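Side-chain contacts in epoxide hydrolase (Aspergillus niger, PDB 3G02), which probably catalyses the hydrolysis of epoxides to diols, here in an enantioselective variant obtained by directed evolution: residues N83-F88 against E124-L129; F216-A221 against R316-T321. The protein carries 9 engineered substitutions. One frame throughout, in Å; residues are numbered along the deposited sequence. Where two conformers were deposited one is given.

Contact 1: N83-F88 against E124-L129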
# COMPACT_ATOMS: atom_id res chain seq x y z
N ASN A 83 -1.25 4.82 32.39
CA ASN A 83 -1.95 4.49 33.62
C ASN A 83 -2.12 5.65 34.59
O ASN A 83 -2.69 5.49 35.67
CB ASN A 83 -1.27 3.30 34.30
CG ASN A 83 -1.43 2.01 33.50
OD1 ASN A 83 -2.43 1.81 32.81
ND2 ASN A 83 -0.44 1.13 33.60
N SER A 84 -1.63 6.83 34.20
CA SER A 84 -1.74 8.04 35.02
C SER A 84 -3.13 8.68 34.97
O SER A 84 -3.44 9.54 35.80
CB SER A 84 -0.66 9.06 34.66
OG SER A 84 -0.87 9.61 33.37
N PHE A 85 -3.95 8.27 34.01
CA PHE A 85 -5.32 8.77 33.88
C PHE A 85 -6.31 7.63 34.09
O PHE A 85 -5.96 6.47 33.86
CB PHE A 85 -5.54 9.41 32.51
CG PHE A 85 -4.88 10.75 32.35
CD1 PHE A 85 -5.57 11.92 32.67
CD2 PHE A 85 -3.57 10.85 31.89
CE1 PHE A 85 -4.96 13.16 32.54
CE2 PHE A 85 -2.95 12.09 31.75
CZ PHE A 85 -3.65 13.24 32.07
N PRO A 86 -7.54 7.94 34.54
CA PRO A 86 -8.55 6.89 34.68
C PRO A 86 -8.83 6.20 33.34
O PRO A 86 -9.06 6.88 32.34
CB PRO A 86 -9.80 7.65 35.15
CG PRO A 86 -9.25 8.89 35.80
CD PRO A 86 -8.07 9.26 34.95
N GLN A 87 -8.76 4.87 33.34
CA GLN A 87 -9.15 4.06 32.19
C GLN A 87 -10.13 2.99 32.64
O GLN A 87 -10.04 2.49 33.77
CB GLN A 87 -7.95 3.36 31.56
CG GLN A 87 -6.84 4.24 31.04
CD GLN A 87 -5.67 3.41 30.57
OE1 GLN A 87 -5.63 2.99 29.42
NE2 GLN A 87 -4.73 3.16 31.47
N PHE A 88 -11.03 2.62 31.74
CA PHE A 88 -12.04 1.60 32.01
C PHE A 88 -12.30 0.77 30.77
O PHE A 88 -11.93 1.17 29.66
CB PHE A 88 -13.35 2.24 32.46
CG PHE A 88 -13.20 3.22 33.60
CD1 PHE A 88 -12.93 4.56 33.34
CD2 PHE A 88 -13.34 2.80 34.92
CE1 PHE A 88 -12.79 5.47 34.38
CE2 PHE A 88 -13.21 3.70 35.97
CZ PHE A 88 -12.93 5.04 35.70
N GLU A 124 -3.71 10.15 22.04
CA GLU A 124 -3.59 11.46 21.41
C GLU A 124 -4.23 12.58 22.22
O GLU A 124 -3.86 13.74 22.07
CB GLU A 124 -4.20 11.44 20.02
CG GLU A 124 -3.42 10.61 19.04
CD GLU A 124 -4.03 10.66 17.66
OE1 GLU A 124 -5.27 10.56 17.54
OE2 GLU A 124 -3.26 10.78 16.69
N PHE A 125 -5.21 12.23 23.06
CA PHE A 125 -5.90 13.23 23.86
C PHE A 125 -5.32 13.43 25.25
O PHE A 125 -5.82 14.26 26.01
CB PHE A 125 -7.40 12.91 23.92
CG PHE A 125 -8.11 13.11 22.61
CD1 PHE A 125 -8.45 14.39 22.19
CD2 PHE A 125 -8.41 12.03 21.79
CE1 PHE A 125 -9.09 14.60 20.97
CE2 PHE A 125 -9.05 12.23 20.57
CZ PHE A 125 -9.39 13.51 20.16
N TYR A 126 -4.27 12.68 25.58
CA TYR A 126 -3.65 12.79 26.90
C TYR A 126 -3.10 14.20 27.22
O TYR A 126 -3.34 14.69 28.32
CB TYR A 126 -2.59 11.70 27.13
CG TYR A 126 -3.15 10.45 27.80
CD1 TYR A 126 -4.42 9.96 27.48
CD2 TYR A 126 -2.39 9.75 28.73
CE1 TYR A 126 -4.93 8.82 28.09
CE2 TYR A 126 -2.89 8.60 29.34
CZ TYR A 126 -4.16 8.15 29.02
OH TYR A 126 -4.65 7.02 29.63
N PRO A 127 -2.38 14.84 26.27
CA PRO A 127 -2.00 16.23 26.55
C PRO A 127 -3.17 17.14 26.93
O PRO A 127 -3.04 17.95 27.86
CB PRO A 127 -1.34 16.68 25.24
CG PRO A 127 -0.72 15.41 24.73
CD PRO A 127 -1.80 14.39 24.99
N ILE A 128 -4.31 17.00 26.25
CA ILE A 128 -5.50 17.79 26.58
C ILE A 128 -6.09 17.40 27.95
O ILE A 128 -6.44 18.27 28.74
CB ILE A 128 -6.56 17.73 25.45
CG1 ILE A 128 -6.10 18.58 24.26
CG2 ILE A 128 -7.94 18.18 25.96
CD1 ILE A 128 -6.97 18.50 23.03
N LEU A 129 -6.17 16.10 28.22
CA LEU A 129 -6.62 15.65 29.54
C LEU A 129 -5.74 16.21 30.66
O LEU A 129 -6.24 16.62 31.71
CB LEU A 129 -6.68 14.11 29.61
CG LEU A 129 -7.69 13.40 28.71
CD1 LEU A 129 -7.69 11.91 29.02
CD2 LEU A 129 -9.10 13.98 28.86

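Contact 2: F216-A221 against R316-T321. Engineered in segment 216-221: F216 (natural residue Leu), N218 (natural residue Ala), S220 (natural residue Arg). Engineered in segment 316-321: W318 (natural residue Thr), V319 (natural residue Thr). With FMT (formic acid), chain D.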
# COMPACT_ATOMS: atom_id res chain seq x y z
N PHE A 216 -11.36 18.30 11.38
CA PHE A 216 -11.08 17.61 10.13
C PHE A 216 -12.37 17.41 9.37
O PHE A 216 -13.38 17.02 9.97
CB PHE A 216 -10.43 16.25 10.44
CG PHE A 216 -9.95 15.51 9.22
CD1 PHE A 216 -8.64 15.67 8.77
CD2 PHE A 216 -10.78 14.62 8.55
CE1 PHE A 216 -8.18 14.97 7.65
CE2 PHE A 216 -10.33 13.93 7.43
CZ PHE A 216 -9.03 14.10 6.99
N CYS A 217 -12.36 17.68 8.07
CA CYS A 217 -13.50 17.39 7.20
C CYS A 217 -13.02 16.74 5.91
O CYS A 217 -12.17 17.29 5.22
CB CYS A 217 -14.31 18.66 6.91
SG CYS A 217 -15.80 18.33 5.91
N ASN A 218 -13.60 15.58 5.61
CA ASN A 218 -13.18 14.72 4.50
C ASN A 218 -13.88 15.02 3.17
O ASN A 218 -13.71 14.28 2.19
CB ASN A 218 -13.40 13.25 4.90
CG ASN A 218 -12.59 12.27 4.07
OD1 ASN A 218 -13.05 11.16 3.77
ND2 ASN A 218 -11.38 12.67 3.70
N MET A 219 -14.65 16.10 3.13
CA MET A 219 -15.45 16.46 1.95
C MET A 219 -14.63 16.76 0.70
O MET A 219 -13.46 17.15 0.78
CB MET A 219 -16.32 17.68 2.27
CG MET A 219 -15.54 18.99 2.33
SD MET A 219 -16.53 20.43 2.75
CE MET A 219 -17.53 20.60 1.27
N SER A 220 -15.26 16.58 -0.46
CA SER A 220 -14.72 17.08 -1.72
C SER A 220 -15.41 18.40 -2.07
O SER A 220 -16.26 18.88 -1.30
CB SER A 220 -14.90 16.05 -2.84
OG SER A 220 -16.25 15.64 -2.94
N ALA A 221 -15.06 18.99 -3.21
CA ALA A 221 -15.65 20.26 -3.65
C ALA A 221 -17.18 20.20 -3.71
O ALA A 221 -17.74 19.26 -4.26
CB ALA A 221 -15.08 20.68 -4.99
N ARG A 316 -12.83 0.96 3.87
CA ARG A 316 -13.63 0.59 2.70
C ARG A 316 -14.93 1.40 2.60
O ARG A 316 -15.51 1.49 1.52
CB ARG A 316 -13.89 -0.91 2.64
CG ARG A 316 -14.53 -1.51 3.88
CD ARG A 316 -14.59 -3.00 3.71
NE ARG A 316 -15.01 -3.72 4.91
CZ ARG A 316 -14.18 -4.17 5.85
NH1 ARG A 316 -12.87 -3.94 5.76
NH2 ARG A 316 -14.66 -4.84 6.89
N GLU A 317 -15.36 2.00 3.71
CA GLU A 317 -16.48 2.94 3.71
C GLU A 317 -16.03 4.40 3.72
O GLU A 317 -16.69 5.27 3.16
CB GLU A 317 -17.40 2.69 4.90
CG GLU A 317 -18.14 1.36 4.86
CD GLU A 317 -19.31 1.31 5.84
OE1 GLU A 317 -19.39 2.19 6.72
OE2 GLU A 317 -20.13 0.38 5.71
N TRP A 318 -14.90 4.67 4.38
CA TRP A 318 -14.44 6.05 4.58
C TRP A 318 -13.81 6.69 3.34
O TRP A 318 -13.99 7.88 3.10
CB TRP A 318 -13.49 6.12 5.78
CG TRP A 318 -13.12 7.51 6.24
CD1 TRP A 318 -13.97 8.48 6.70
CD2 TRP A 318 -11.80 8.06 6.32
NE1 TRP A 318 -13.25 9.61 7.04
CE2 TRP A 318 -11.92 9.38 6.82
CE3 TRP A 318 -10.52 7.57 6.00
CZ2 TRP A 318 -10.82 10.21 7.01
CZ3 TRP A 318 -9.42 8.40 6.19
CH2 TRP A 318 -9.58 9.71 6.70
N VAL A 319 -13.07 5.88 2.58
CA VAL A 319 -12.41 6.35 1.36
C VAL A 319 -13.42 6.89 0.31
O VAL A 319 -13.21 7.99 -0.22
CB VAL A 319 -11.44 5.27 0.78
CG1 VAL A 319 -10.98 5.63 -0.62
CG2 VAL A 319 -10.24 5.09 1.70
N PRO A 320 -14.51 6.14 0.03
CA PRO A 320 -15.57 6.66 -0.86
C PRO A 320 -16.15 8.02 -0.46
O PRO A 320 -16.52 8.81 -1.34
CB PRO A 320 -16.67 5.59 -0.77
CG PRO A 320 -15.94 4.35 -0.43
CD PRO A 320 -14.85 4.78 0.49
N THR A 321 -16.21 8.30 0.85
CA THR A 321 -16.75 9.58 1.34
C THR A 321 -15.77 10.73 1.10
O THR A 321 -16.17 11.90 1.04
CB THR A 321 -17.12 9.53 2.85
OG1 THR A 321 -15.93 9.48 3.65
CG2 THR A 321 -18.00 8.32 3.16
C FMT D . -16.29 14.59 8.23
O1 FMT D . -15.18 14.35 7.74
O2 FMT D . -17.04 15.47 7.80

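Contact 1: N83-F88 against E124-L129
F85 and Y126 form an edge-to-face aromatic pair. The edge of F85 points at the face of Y126, with ring centroids 4.7 Å apart and planes at 58°. F85 CD2 lies over one face of Y126, toward the rim, 3.5 Å from Y126 CE2. The F85 ring gets there because CG stands anti to the carbonyl carbon (chi1 -74°).

L129 packs against a neighbouring part of the F85 ring, on the same side of its plane as Y126. F85 CE1 meets L129 CB at 3.5 Å. L102 of strand 95-102 touches both F85 and L129. R133 adds a cation-pi contact to F85.

The polar groups lie beside these rings. Q87 crosses Y126 at about a right angle, with Q87 CG 3.8 Å from Y126 OH. This is a packing contact: Y126 OH is bonded to L82 O, and Q87 OE1 to H98 NE2. Q87 NE2 also gives N83 OD1 a weak bond of 3.0 Å, bent to 121°.

The contact joins the entry to edge strand 87-92 with the first turn of helix 126-135. Between the segments the chemistry is apolar and aromatic; buried Q87 OE1 and Y126 OH are satisfied by neighbouring parts of the chain.

Contact 2: F216-A221 against R316-T321
The backbones come closest at N218 and T321, whose CA atoms are 7.0 Å apart; 216-221 is irregular, and 316-321 includes part of short helix 315-318. Three of the four touching residues, F216, N218 and W318, are engineered.

N218 OD1 lies over one face of the W318 indole, 3.6 Å above the ring plane and offset toward the rim. The rest of the amide runs out past the rim, its plane 18° from that of the ring. W318 NE1 therefore has this oxygen above its ring, and the two are not hydrogen-bonded. The amide reaches across because CG of N218 is anti to the backbone N (chi1 -161°).

F216 meets the same indole near its plane, at the edge. F216 CE2 is 3.8 Å from W318 CZ2. The F216 ring also meets H375, a predicted active-site residue.

T321 OG1 donates to W318 O at 2.6 Å, tilted 21° from the carbonyl plane. N218 OD1 approaches T321 OG1 to 3.3 Å, a close approach and not a hydrogen bond. N218 OD1 and W318 O, both acceptors, are likewise not bonded. The backbone N of N218 donates to O1 of the bound formic acid at 2.9 Å, and R200 NE holds the same molecule, probably a crystallisation additive.

W318 packs on I194 and F197 of helix 194-205 and lies near Y315. The contact thus joins the loop after strand 209-214 to the segment around helix 315-318, beside H375 and Y315, the predicted proton donors of an alpha/beta hydrolase fold.

From the N terminus, the chain first reaches 83-88, at the start of edge strand 87-92. Contact 1 closes after strands 95-102 and 110-115, when 124-129 starts helix 126-135. It ties the sheet edge to a helix that packs on the sheet. The chain then passes strands 143-148 and 187-191, helix 194-205 and strand 209-214 before contact 2 opens. Its loop is long and largely helical, and ends at 316-321. Contact 2 ties the loop after strand 209-214 to the region of helix 315-318. The contacts are in series, neither nested nor crossed. The centres of contacts 1 and 2 are about 29 Å apart, on opposite sides of the chain's centre.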